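McyG protein (Microcystis aeruginosa PCC 7806, PDB 4R0M) probably activates phenylalanine or a related starter acid as its adenylate in an adenylation-peptidyl carrier didomain of the microcystin synthetase. Local coordinates at residues A[243-248]-A[266-271]; A[255-260]-A[285-290]; A[314-319]-A[328-333]. All blocks are in the same frame, centred on the assembly; numbering follows the deposited sequence.

Overall arrangement
All three contacts lie in the adenylate-forming domain; interactions 1 and 3 reach its large mixed sheet, while interaction 2 joins a helix start to a loop beside it. The centres of interactions 1 and 3 are 18 Å apart, and their nearest atoms stay about 7 Å from each other. Interaction 2 touches both. It meets interaction 1 through a probable hydrogen bond, W259 NE1 to S271 OG at 3.2 Å, and it meets interaction 3 where L288 CD1 packs on I319 CG2 at 3.7 Å. Its centre is 16 Å from that of interaction 3. The ligand is reached through 328-333: A333, at the end of that segment, lines the phenylalanyl-adenylate pocket near the adenine.

Interaction 1 of 3, residues A[243-248]-A[266-271]; sequences DQIHVP and HQVSIS
I245 reaches from strand 243-246 to H266 and V268, in the connection by which helix 258-265 leads into strand 270-273 of the large mixed sheet of the AMP-binding domain; I245 packs against that helix exit. Its CB points toward the connection. From there CG2 runs anti to the backbone N, while CG1 stands beside that N with chi1 at -49°, and this branch carries the methyl CD1 across. CG1 itself has no close partner in 266-271; the touching is left to CD1. That methyl packs against H266 CB at 3.6 Å and against H266 CG at 3.8 Å, so it sits against the CB-CG bond, where the imidazole joins the chain, and approaches the ring obliquely. Next to H266 CB, the same CD1 also meets V268 CG2 at 3.9 Å, one methyl against another. No hydrogen bond crosses; one methyl packs against two residues. The polar end of H266 is engaged away from it, with NE2 hydrogen-bonded to OE2 of E43. On the strand's other face, turned away from H266, H246 NE2 donates to Q244 OE1, and Q244 packs toward helix 227-240. Strand 217-220 lies between 243-246 and 270-273 in the parallel part of the sheet: the backbone of I245 bonds to T218 and N220, and its side chain also touches V217 and, from strand 33-37, I37.

Interaction 2 of 3, residues A[255-260]-A[285-290]; sequences QPLQWL and AEELKH
This is a small apolar contact between leucines in the AMP-binding domain, made where the start of helix 258-265 faces the loop that follows helix 275-282 and leads toward strand 300-303. No hydrogen bond crosses it. L288 supplies one side, and L257 with L260 the other. L257 and L288 run past each other in opposite senses, and the meeting is methyl to methyl: L257 CD2 lies 3.8 Å from L288 CD2. That same L257 methyl also rests against L288 CG at 3.9 Å, so it lies along the branched end of its partner. L260 comes in at about a right angle, its CD2 3.9 Å from L288 CD2, which is thus touched by methyls of two residues three apart in the chain. With CG beside its backbone N and anti to the carbonyl carbon, chi1 -83° turns L288 toward the helix, and its CD2 closes a triangle of three methyls with the CD2 atoms of L257 and L260. At the margin, L257 CD1 approaches E287 CG at 4.2 Å, meeting the aliphatic part of that glutamate rather than its carboxylate. Were L288 cut back to an alanine, the CD2 methyls of L257 and L260 would probably lose their shared partner, and a gap would be likely to open between helix and loop. The backbone on the helix side is shaped by a type I turn from Q255 to Q258, closed by Q258 N to Q255 O at 2.9 Å. Around this pairing, Y293 touches both L257 and L288. I281 of helix 275-282 packs on L260, while helix 310-320 closes in through L320 on L260 and I319 on L288, so the leucines lie where three helices and a loop converge.

Interaction 3 of 3, residues A[314-319]-A[328-333]; sequences RLFLEI and RAIKPA. With FA5 (adenosine-5'-[phenylalaninyl-phosphate]), chain C.
A beta-alpha-beta unit of the adenylate-forming fold, made of strand 300-303, helix 310-320 and strand 330-336, is the setting here: the helix lies on the strand it leads into. The residues that touch are F316 and L317 on the helix and I330 at the start of the strand, all buried. I330 directs its CB toward the helix. Its CG1 lies anti to the carbonyl carbon, chi1 -61°, and extends CD1 into the angle between the two helix residues. There CD1 lies 3.6 Å from L317 CG and 3.9 Å from L317 CD2, against the branch point of that leucine. The same methyl stands 3.7 Å from F316 CD2, near the plane of the ring and at its edge rather than over a face. F316 gets its ring there with CG anti to the backbone N (chi1 -166°), and the ring also meets F278 and touches L301 of strand 300-303, so it also ties the helix to the first strand of the unit. Strand 330-336 runs beside 300-303: backbone hydrogen bonds pair K331 with L301 and N303, and A333 with N303. K331 NZ binds backbone oxygens at the start of the strand: it donates to R328 O at 2.7 Å, in the carbonyl plane, and is also hydrogen-bonded to K299 O. Further along, the strand and the residue after it enter the phenylalanyl-adenylate pocket, where G335 O and T337 OG1 are also hydrogen-bonded to the ligand. The segment's own share in that pocket is the backbone of A333, whose carbonyl oxygen accepts a weak, bent hydrogen bond from the adenine amino group, FA5 N6 to A333 O at 2.6 Å with an N-H...O angle of 127°.

Interaction 1 of 3, residues A[243-248]-A[266-271]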
loop_
_atom_site.group_PDB
_atom_site.type_symbol
_atom_site.label_atom_id
_atom_site.label_comp_id
_atom_site.label_asym_id
_atom_site.label_seq_id
_atom_site.Cartn_x
_atom_site.Cartn_y
_atom_site.Cartn_z
ATOM N N ASP A 243 -8.684 8.011 -18.301
ATOM C CA ASP A 243 -9.319 6.736 -17.980
ATOM C C ASP A 243 -8.620 6.038 -16.815
ATOM O O ASP A 243 -7.386 5.982 -16.763
ATOM C CB ASP A 243 -9.338 5.818 -19.205
ATOM C CG ASP A 243 -10.513 6.091 -20.127
ATOM O OD1 ASP A 243 -11.606 6.442 -19.632
ATOM O OD2 ASP A 243 -10.346 5.936 -21.355
ATOM N N GLN A 244 -9.416 5.530 -15.877
ATOM C CA GLN A 244 -8.890 4.740 -14.762
ATOM C C GLN A 244 -9.611 3.401 -14.615
ATOM O O GLN A 244 -10.833 3.314 -14.764
ATOM C CB GLN A 244 -8.893 5.529 -13.440
ATOM C CG GLN A 244 -10.260 5.907 -12.890
ATOM C CD GLN A 244 -10.164 6.609 -11.547
ATOM O OE1 GLN A 244 -10.067 5.966 -10.498
ATOM N NE2 GLN A 244 -10.207 7.937 -11.572
ATOM N N ILE A 245 -8.832 2.365 -14.326
ATOM C CA ILE A 245 -9.345 1.005 -14.205
ATOM C C ILE A 245 -9.051 0.466 -12.807
ATOM O O ILE A 245 -7.958 0.670 -12.271
ATOM C CB ILE A 245 -8.736 0.075 -15.277
ATOM C CG1 ILE A 245 -8.847 0.719 -16.665
ATOM C CG2 ILE A 245 -9.422 -1.285 -15.268
ATOM C CD1 ILE A 245 -7.855 0.192 -17.678
ATOM N N HIS A 246 -10.039 -0.209 -12.223
ATOM C CA HIS A 246 -9.888 -0.819 -10.908
ATOM C C HIS A 246 -10.280 -2.270 -10.915
ATOM O O HIS A 246 -11.410 -2.625 -11.268
ATOM C CB HIS A 246 -10.659 -0.034 -9.857
ATOM C CG HIS A 246 -10.084 1.334 -9.592
ATOM N ND1 HIS A 246 -9.052 1.534 -8.751
ATOM C CD2 HIS A 246 -10.414 2.584 -10.114
ATOM C CE1 HIS A 246 -8.745 2.842 -8.723
ATOM N NE2 HIS A 246 -9.578 3.484 -9.559
ATOM N N VAL A 247 -9.326 -3.113 -10.529
ATOM C CA VAL A 247 -9.486 -4.565 -10.524
ATOM C C VAL A 247 -9.386 -5.055 -9.078
ATOM O O VAL A 247 -8.535 -4.569 -8.331
ATOM C CB VAL A 247 -8.380 -5.247 -11.366
ATOM C CG1 VAL A 247 -8.748 -6.690 -11.694
ATOM C CG2 VAL A 247 -8.114 -4.470 -12.649
ATOM N N PRO A 248 -10.252 -6.008 -8.671
ATOM C CA PRO A 248 -10.120 -6.570 -7.320
ATOM C C PRO A 248 -8.832 -7.384 -7.201
ATOM O O PRO A 248 -8.481 -8.122 -8.126
ATOM C CB PRO A 248 -11.349 -7.483 -7.183
ATOM C CG PRO A 248 -12.258 -7.121 -8.315
ATOM C CD PRO A 248 -11.365 -6.630 -9.411
ATOM N N HIS A 266 -6.376 -3.111 -22.465
ATOM C CA HIS A 266 -6.830 -1.740 -22.243
ATOM C C HIS A 266 -5.796 -0.703 -22.574
ATOM O O HIS A 266 -6.007 0.488 -22.329
ATOM C CB HIS A 266 -7.294 -1.571 -20.804
ATOM C CG HIS A 266 -8.596 -2.267 -20.503
ATOM N ND1 HIS A 266 -9.790 -1.695 -20.732
ATOM C CD2 HIS A 266 -8.859 -3.528 -19.975
ATOM C CE1 HIS A 266 -10.769 -2.541 -20.371
ATOM N NE2 HIS A 266 -10.200 -3.663 -19.907
ATOM N N GLN A 267 -4.675 -1.145 -23.142
ATOM C CA GLN A 267 -3.560 -0.261 -23.487
ATOM C C GLN A 267 -3.184 0.644 -22.312
ATOM O O GLN A 267 -3.173 1.873 -22.423
ATOM C CB GLN A 267 -3.866 0.545 -24.761
ATOM C CG GLN A 267 -3.808 -0.277 -26.044
ATOM C CD GLN A 267 -2.412 -0.793 -26.346
ATOM O OE1 GLN A 267 -2.139 -1.987 -26.223
ATOM N NE2 GLN A 267 -1.515 0.110 -26.727
ATOM N N VAL A 268 -2.883 0.005 -21.182
ATOM C CA VAL A 268 -2.587 0.688 -19.926
ATOM C C VAL A 268 -1.192 1.306 -19.960
ATOM O O VAL A 268 -0.230 0.666 -20.389
ATOM C CB VAL A 268 -2.745 -0.281 -18.734
ATOM C CG1 VAL A 268 -2.254 0.341 -17.433
ATOM C CG2 VAL A 268 -4.197 -0.718 -18.605
ATOM N N SER A 269 -1.094 2.554 -19.512
ATOM C CA SER A 269 0.162 3.302 -19.544
ATOM C C SER A 269 0.783 3.499 -18.160
ATOM O O SER A 269 1.990 3.716 -18.047
ATOM C CB SER A 269 -0.050 4.663 -20.216
ATOM O OG SER A 269 -1.030 5.425 -19.530
ATOM N N ILE A 270 -0.053 3.446 -17.124
ATOM C CA ILE A 270 0.383 3.647 -15.739
ATOM C C ILE A 270 -0.219 2.564 -14.844
ATOM O O ILE A 270 -1.437 2.367 -14.833
ATOM C CB ILE A 270 -0.033 5.037 -15.191
ATOM C CG1 ILE A 270 0.506 6.170 -16.074
ATOM C CG2 ILE A 270 0.434 5.212 -13.747
ATOM C CD1 ILE A 270 -0.126 7.520 -15.796
ATOM N N SER A 271 0.637 1.865 -14.100
ATOM C CA SER A 271 0.181 0.862 -13.136
ATOM C C SER A 271 1.162 0.733 -11.970
ATOM O O SER A 271 2.214 1.377 -11.964
ATOM C CB SER A 271 -0.052 -0.494 -13.813
ATOM O OG SER A 271 -0.928 -1.292 -13.034
#

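Interaction 2 of 3, residues A[255-260]-A[285-290]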
loop_
_atom_site.group_PDB
_atom_site.type_symbol
_atom_site.label_atom_id
_atom_site.label_comp_id
_atom_site.label_asym_id
_atom_site.label_seq_id
_atom_site.Cartn_x
_atom_site.Cartn_y
_atom_site.Cartn_z
ATOM N N GLN A 255 -4.700 -15.429 -10.495
ATOM C CA GLN A 255 -4.062 -15.619 -11.796
ATOM C C GLN A 255 -3.221 -14.388 -12.175
ATOM O O GLN A 255 -3.702 -13.498 -12.879
ATOM C CB GLN A 255 -5.123 -15.916 -12.862
ATOM C CG GLN A 255 -4.631 -16.778 -14.013
ATOM C CD GLN A 255 -5.770 -17.360 -14.837
ATOM O OE1 GLN A 255 -6.662 -16.636 -15.293
ATOM N NE2 GLN A 255 -5.741 -18.674 -15.037
ATOM N N PRO A 256 -1.957 -14.339 -11.706
ATOM C CA PRO A 256 -1.072 -13.176 -11.865
ATOM C C PRO A 256 -0.958 -12.619 -13.285
ATOM O O PRO A 256 -0.789 -11.410 -13.458
ATOM C CB PRO A 256 0.282 -13.706 -11.388
ATOM C CG PRO A 256 -0.079 -14.738 -10.374
ATOM C CD PRO A 256 -1.310 -15.405 -10.916
ATOM N N LEU A 257 -1.060 -13.493 -14.284
ATOM C CA LEU A 257 -0.908 -13.092 -15.684
ATOM C C LEU A 257 -2.066 -12.245 -16.216
ATOM O O LEU A 257 -1.928 -11.581 -17.246
ATOM C CB LEU A 257 -0.671 -14.316 -16.582
ATOM C CG LEU A 257 0.673 -15.043 -16.445
ATOM C CD1 LEU A 257 0.799 -16.136 -17.493
ATOM C CD2 LEU A 257 1.853 -14.083 -16.539
ATOM N N GLN A 258 -3.195 -12.265 -15.508
ATOM C CA GLN A 258 -4.340 -11.416 -15.844
ATOM C C GLN A 258 -4.001 -9.929 -15.785
ATOM O O GLN A 258 -4.612 -9.120 -16.484
ATOM C CB GLN A 258 -5.537 -11.724 -14.941
ATOM C CG GLN A 258 -6.414 -12.856 -15.450
ATOM C CD GLN A 258 -6.986 -12.575 -16.828
ATOM O OE1 GLN A 258 -6.627 -13.231 -17.805
ATOM N NE2 GLN A 258 -7.867 -11.581 -16.914
ATOM N N TRP A 259 -3.025 -9.581 -14.949
ATOM C CA TRP A 259 -2.504 -8.221 -14.871
ATOM C C TRP A 259 -1.892 -7.809 -16.181
ATOM O O TRP A 259 -2.131 -6.700 -16.657
ATOM C CB TRP A 259 -1.486 -8.108 -13.738
ATOM C CG TRP A 259 -1.002 -6.703 -13.458
ATOM C CD1 TRP A 259 -1.645 -5.502 -13.756
ATOM C CD2 TRP A 259 0.236 -6.307 -12.770
ATOM N NE1 TRP A 259 -0.903 -4.430 -13.333
ATOM C CE2 TRP A 259 0.233 -4.839 -12.732
ATOM C CE3 TRP A 259 1.310 -6.993 -12.213
ATOM C CZ2 TRP A 259 1.268 -4.116 -12.155
ATOM C CZ3 TRP A 259 2.347 -6.251 -11.635
ATOM C CH2 TRP A 259 2.326 -4.847 -11.609
ATOM N N LEU A 260 -1.107 -8.710 -16.771
ATOM C CA LEU A 260 -0.480 -8.487 -18.072
ATOM C C LEU A 260 -1.514 -8.461 -19.196
ATOM O O LEU A 260 -1.391 -7.687 -20.149
ATOM C CB LEU A 260 0.572 -9.568 -18.344
ATOM C CG LEU A 260 2.042 -9.336 -17.957
ATOM C CD1 LEU A 260 2.222 -8.632 -16.617
ATOM C CD2 LEU A 260 2.796 -10.658 -17.974
ATOM N N ALA A 285 7.483 -17.465 -15.282
ATOM C CA ALA A 285 8.466 -17.403 -16.372
ATOM C C ALA A 285 8.301 -18.514 -17.413
ATOM O O ALA A 285 8.481 -18.278 -18.610
ATOM C CB ALA A 285 9.882 -17.405 -15.812
ATOM N N GLU A 286 7.957 -19.714 -16.947
ATOM C CA GLU A 286 7.783 -20.883 -17.808
ATOM C C GLU A 286 6.639 -20.708 -18.812
ATOM O O GLU A 286 6.851 -20.821 -20.022
ATOM C CB GLU A 286 7.583 -22.150 -16.957
ATOM C CG GLU A 286 7.316 -23.432 -17.741
ATOM C CD GLU A 286 8.465 -23.844 -18.651
ATOM O OE1 GLU A 286 9.639 -23.573 -18.313
ATOM O OE2 GLU A 286 8.190 -24.450 -19.710
ATOM N N GLU A 287 5.440 -20.429 -18.305
ATOM C CA GLU A 287 4.253 -20.236 -19.150
ATOM C C GLU A 287 4.310 -18.960 -19.999
ATOM O O GLU A 287 3.563 -18.825 -20.969
ATOM C CB GLU A 287 2.954 -20.285 -18.326
ATOM C CG GLU A 287 3.035 -19.652 -16.945
ATOM C CD GLU A 287 3.503 -20.631 -15.880
ATOM O OE1 GLU A 287 2.668 -21.417 -15.387
ATOM O OE2 GLU A 287 4.706 -20.612 -15.535
ATOM N N LEU A 288 5.201 -18.040 -19.636
ATOM C CA LEU A 288 5.418 -16.810 -20.399
ATOM C C LEU A 288 6.314 -17.015 -21.624
ATOM O O LEU A 288 6.540 -16.081 -22.400
ATOM C CB LEU A 288 5.987 -15.708 -19.497
ATOM C CG LEU A 288 4.984 -14.915 -18.653
ATOM C CD1 LEU A 288 5.690 -14.198 -17.513
ATOM C CD2 LEU A 288 4.197 -13.929 -19.506
ATOM N N LYS A 289 6.819 -18.235 -21.793
ATOM C CA LYS A 289 7.592 -18.601 -22.980
ATOM C C LYS A 289 6.694 -19.132 -24.095
ATOM O O LYS A 289 7.078 -19.118 -25.266
ATOM C CB LYS A 289 8.664 -19.638 -22.632
ATOM C CG LYS A 289 9.886 -19.063 -21.936
ATOM C CD LYS A 289 10.871 -20.156 -21.552
ATOM C CE LYS A 289 12.073 -19.578 -20.822
ATOM N NZ LYS A 289 12.970 -20.642 -20.289
ATOM N N HIS A 290 5.500 -19.592 -23.725
ATOM C CA HIS A 290 4.583 -20.234 -24.668
ATOM C C HIS A 290 3.458 -19.338 -25.112
ATOM O O HIS A 290 2.785 -19.623 -26.105
ATOM C CB HIS A 290 4.051 -21.544 -24.089
ATOM C CG HIS A 290 5.140 -22.524 -23.721
ATOM N ND1 HIS A 290 5.779 -23.275 -24.638
ATOM C CD2 HIS A 290 5.703 -22.849 -22.486
ATOM C CE1 HIS A 290 6.700 -24.046 -24.025
ATOM N NE2 HIS A 290 6.653 -23.782 -22.709
#

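Interaction 3 of 3, residues A[314-319]-A[328-333]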
loop_
_atom_site.group_PDB
_atom_site.type_symbol
_atom_site.label_atom_id
_atom_site.label_comp_id
_atom_site.label_asym_id
_atom_site.label_seq_id
_atom_site.Cartn_x
_atom_site.Cartn_y
_atom_site.Cartn_z
ATOM N N ARG A 314 15.577 -7.134 -11.979
ATOM C CA ARG A 314 16.452 -7.546 -13.079
ATOM C C ARG A 314 15.842 -8.701 -13.874
ATOM O O ARG A 314 15.850 -8.687 -15.108
ATOM C CB ARG A 314 17.836 -7.929 -12.544
ATOM C CG ARG A 314 18.864 -8.280 -13.608
ATOM C CD ARG A 314 20.110 -8.888 -12.984
ATOM N NE ARG A 314 20.939 -9.571 -13.977
ATOM C CZ ARG A 314 22.020 -9.048 -14.553
ATOM N NH1 ARG A 314 22.430 -7.823 -14.244
ATOM N NH2 ARG A 314 22.699 -9.759 -15.444
ATOM N N LEU A 315 15.306 -9.685 -13.156
ATOM C CA LEU A 315 14.669 -10.844 -13.771
ATOM C C LEU A 315 13.349 -10.467 -14.447
ATOM O O LEU A 315 12.994 -11.031 -15.483
ATOM C CB LEU A 315 14.450 -11.946 -12.727
ATOM C CG LEU A 315 13.898 -13.303 -13.175
ATOM C CD1 LEU A 315 14.838 -14.007 -14.147
ATOM C CD2 LEU A 315 13.618 -14.187 -11.967
ATOM N N PHE A 316 12.640 -9.511 -13.848
ATOM C CA PHE A 316 11.358 -9.021 -14.357
ATOM C C PHE A 316 11.522 -8.385 -15.737
ATOM O O PHE A 316 10.725 -8.641 -16.641
ATOM C CB PHE A 316 10.758 -8.020 -13.364
ATOM C CG PHE A 316 9.311 -7.693 -13.611
ATOM C CD1 PHE A 316 8.303 -8.523 -13.130
ATOM C CD2 PHE A 316 8.954 -6.537 -14.301
ATOM C CE1 PHE A 316 6.969 -8.214 -13.346
ATOM C CE2 PHE A 316 7.620 -6.224 -14.517
ATOM C CZ PHE A 316 6.626 -7.062 -14.038
ATOM N N LEU A 317 12.563 -7.566 -15.886
ATOM C CA LEU A 317 12.908 -6.947 -17.165
ATOM C C LEU A 317 13.242 -7.984 -18.230
ATOM O O LEU A 317 12.698 -7.936 -19.333
ATOM C CB LEU A 317 14.080 -5.977 -16.999
ATOM C CG LEU A 317 13.748 -4.537 -16.606
ATOM C CD1 LEU A 317 14.924 -3.873 -15.909
ATOM C CD2 LEU A 317 13.296 -3.718 -17.808
ATOM N N GLU A 318 14.123 -8.923 -17.888
ATOM C CA GLU A 318 14.560 -9.973 -18.812
ATOM C C GLU A 318 13.393 -10.790 -19.363
ATOM O O GLU A 318 13.353 -11.097 -20.557
ATOM C CB GLU A 318 15.573 -10.904 -18.137
ATOM C CG GLU A 318 16.951 -10.295 -17.930
ATOM C CD GLU A 318 17.851 -11.154 -17.058
ATOM O OE1 GLU A 318 17.740 -12.401 -17.112
ATOM O OE2 GLU A 318 18.678 -10.580 -16.318
ATOM N N ILE A 319 12.452 -11.131 -18.485
ATOM C CA ILE A 319 11.278 -11.911 -18.866
ATOM C C ILE A 319 10.337 -11.103 -19.765
ATOM O O ILE A 319 9.853 -11.611 -20.780
ATOM C CB ILE A 319 10.512 -12.429 -17.624
ATOM C CG1 ILE A 319 11.365 -13.434 -16.842
ATOM C CG2 ILE A 319 9.189 -13.069 -18.027
ATOM C CD1 ILE A 319 10.881 -13.695 -15.429
ATOM N N ARG A 328 13.242 1.406 -19.504
ATOM C CA ARG A 328 13.025 2.433 -18.470
ATOM C C ARG A 328 11.559 2.619 -18.045
ATOM O O ARG A 328 11.225 3.588 -17.362
ATOM C CB ARG A 328 13.660 3.778 -18.870
ATOM C CG ARG A 328 15.178 3.803 -18.763
ATOM C CD ARG A 328 15.756 5.137 -19.214
ATOM N NE ARG A 328 17.190 5.227 -18.938
ATOM C CZ ARG A 328 18.153 4.806 -19.758
ATOM N NH1 ARG A 328 17.854 4.255 -20.929
ATOM N NH2 ARG A 328 19.426 4.936 -19.405
ATOM N N ALA A 329 10.698 1.680 -18.435
ATOM C CA ALA A 329 9.276 1.732 -18.089
ATOM C C ALA A 329 9.032 1.488 -16.601
ATOM O O ALA A 329 8.140 2.095 -16.007
ATOM C CB ALA A 329 8.484 0.741 -18.927
ATOM N N ILE A 330 9.823 0.594 -16.009
ATOM C CA ILE A 330 9.722 0.280 -14.584
ATOM C C ILE A 330 10.182 1.469 -13.745
ATOM O O ILE A 330 11.286 1.987 -13.935
ATOM C CB ILE A 330 10.531 -0.984 -14.216
ATOM C CG1 ILE A 330 9.996 -2.193 -14.985
ATOM C CG2 ILE A 330 10.487 -1.238 -12.712
ATOM C CD1 ILE A 330 10.843 -3.438 -14.852
ATOM N N LYS A 331 9.316 1.898 -12.830
ATOM C CA LYS A 331 9.593 3.050 -11.978
ATOM C C LYS A 331 9.514 2.692 -10.485
ATOM O O LYS A 331 8.446 2.786 -9.877
ATOM C CB LYS A 331 8.635 4.212 -12.298
ATOM C CG LYS A 331 8.539 4.613 -13.769
ATOM C CD LYS A 331 9.828 5.238 -14.284
ATOM C CE LYS A 331 9.606 6.053 -15.549
ATOM N NZ LYS A 331 9.227 5.209 -16.714
ATOM N N PRO A 332 10.644 2.262 -9.891
ATOM C CA PRO A 332 10.693 2.156 -8.435
ATOM C C PRO A 332 10.471 3.524 -7.796
ATOM O O PRO A 332 11.005 4.522 -8.277
ATOM C CB PRO A 332 12.114 1.648 -8.154
ATOM C CG PRO A 332 12.869 1.824 -9.428
ATOM C CD PRO A 332 11.859 1.720 -10.522
ATOM N N ALA A 333 9.675 3.572 -6.734
ATOM C CA ALA A 333 9.301 4.844 -6.125
ATOM C C ALA A 333 9.174 4.731 -4.614
ATOM O O ALA A 333 8.969 3.642 -4.081
ATOM C CB ALA A 333 7.993 5.338 -6.723
HETATM C C FA5 C . 2.434 2.585 1.486
HETATM O O FA5 C . 2.735 1.399 1.537
HETATM C CA FA5 C . 2.923 3.440 0.345
HETATM N N FA5 C . 4.344 3.195 0.284
HETATM C CB FA5 C . 2.293 3.042 -0.997
HETATM C CG FA5 C . 2.788 3.715 -2.283
HETATM C CD1 FA5 C . 3.990 4.417 -2.386
HETATM C CD2 FA5 C . 1.996 3.613 -3.436
HETATM C CE1 FA5 C . 4.381 5.003 -3.596
HETATM C CE2 FA5 C . 2.380 4.189 -4.652
HETATM C CZ FA5 C . 3.581 4.891 -4.733
HETATM P P FA5 C . 1.886 2.832 4.138
HETATM O OP1 FA5 C . 1.097 1.611 4.529
HETATM O OP2 FA5 C . 1.669 4.113 4.905
HETATM O OP3 FA5 C . 1.621 3.142 2.567
HETATM O "O5'" FA5 C . 3.441 2.423 4.257
HETATM C "C5'" FA5 C . 4.501 3.348 4.028
HETATM C "C4'" FA5 C . 5.817 2.636 4.301
HETATM O "O4'" FA5 C . 6.066 1.584 3.360
HETATM C "C3'" FA5 C . 7.019 3.550 4.178
HETATM O "O3'" FA5 C . 7.229 4.323 5.359
HETATM C "C2'" FA5 C . 8.138 2.562 3.940
HETATM O "O2'" FA5 C . 8.597 2.013 5.180
HETATM C "C1'" FA5 C . 7.475 1.459 3.143
HETATM N N9 FA5 C . 7.801 1.647 1.706
HETATM C C8 FA5 C . 6.982 2.171 0.776
HETATM N N7 FA5 C . 7.570 2.206 -0.445
HETATM C C5 FA5 C . 8.808 1.700 -0.307
HETATM C C6 FA5 C . 9.969 1.445 -1.197
HETATM N N6 FA5 C . 9.922 1.748 -2.515
HETATM N N1 FA5 C . 11.082 0.900 -0.650
HETATM C C2 FA5 C . 11.149 0.595 0.663
HETATM N N3 FA5 C . 10.134 0.793 1.526
HETATM C C4 FA5 C . 8.959 1.335 1.113
#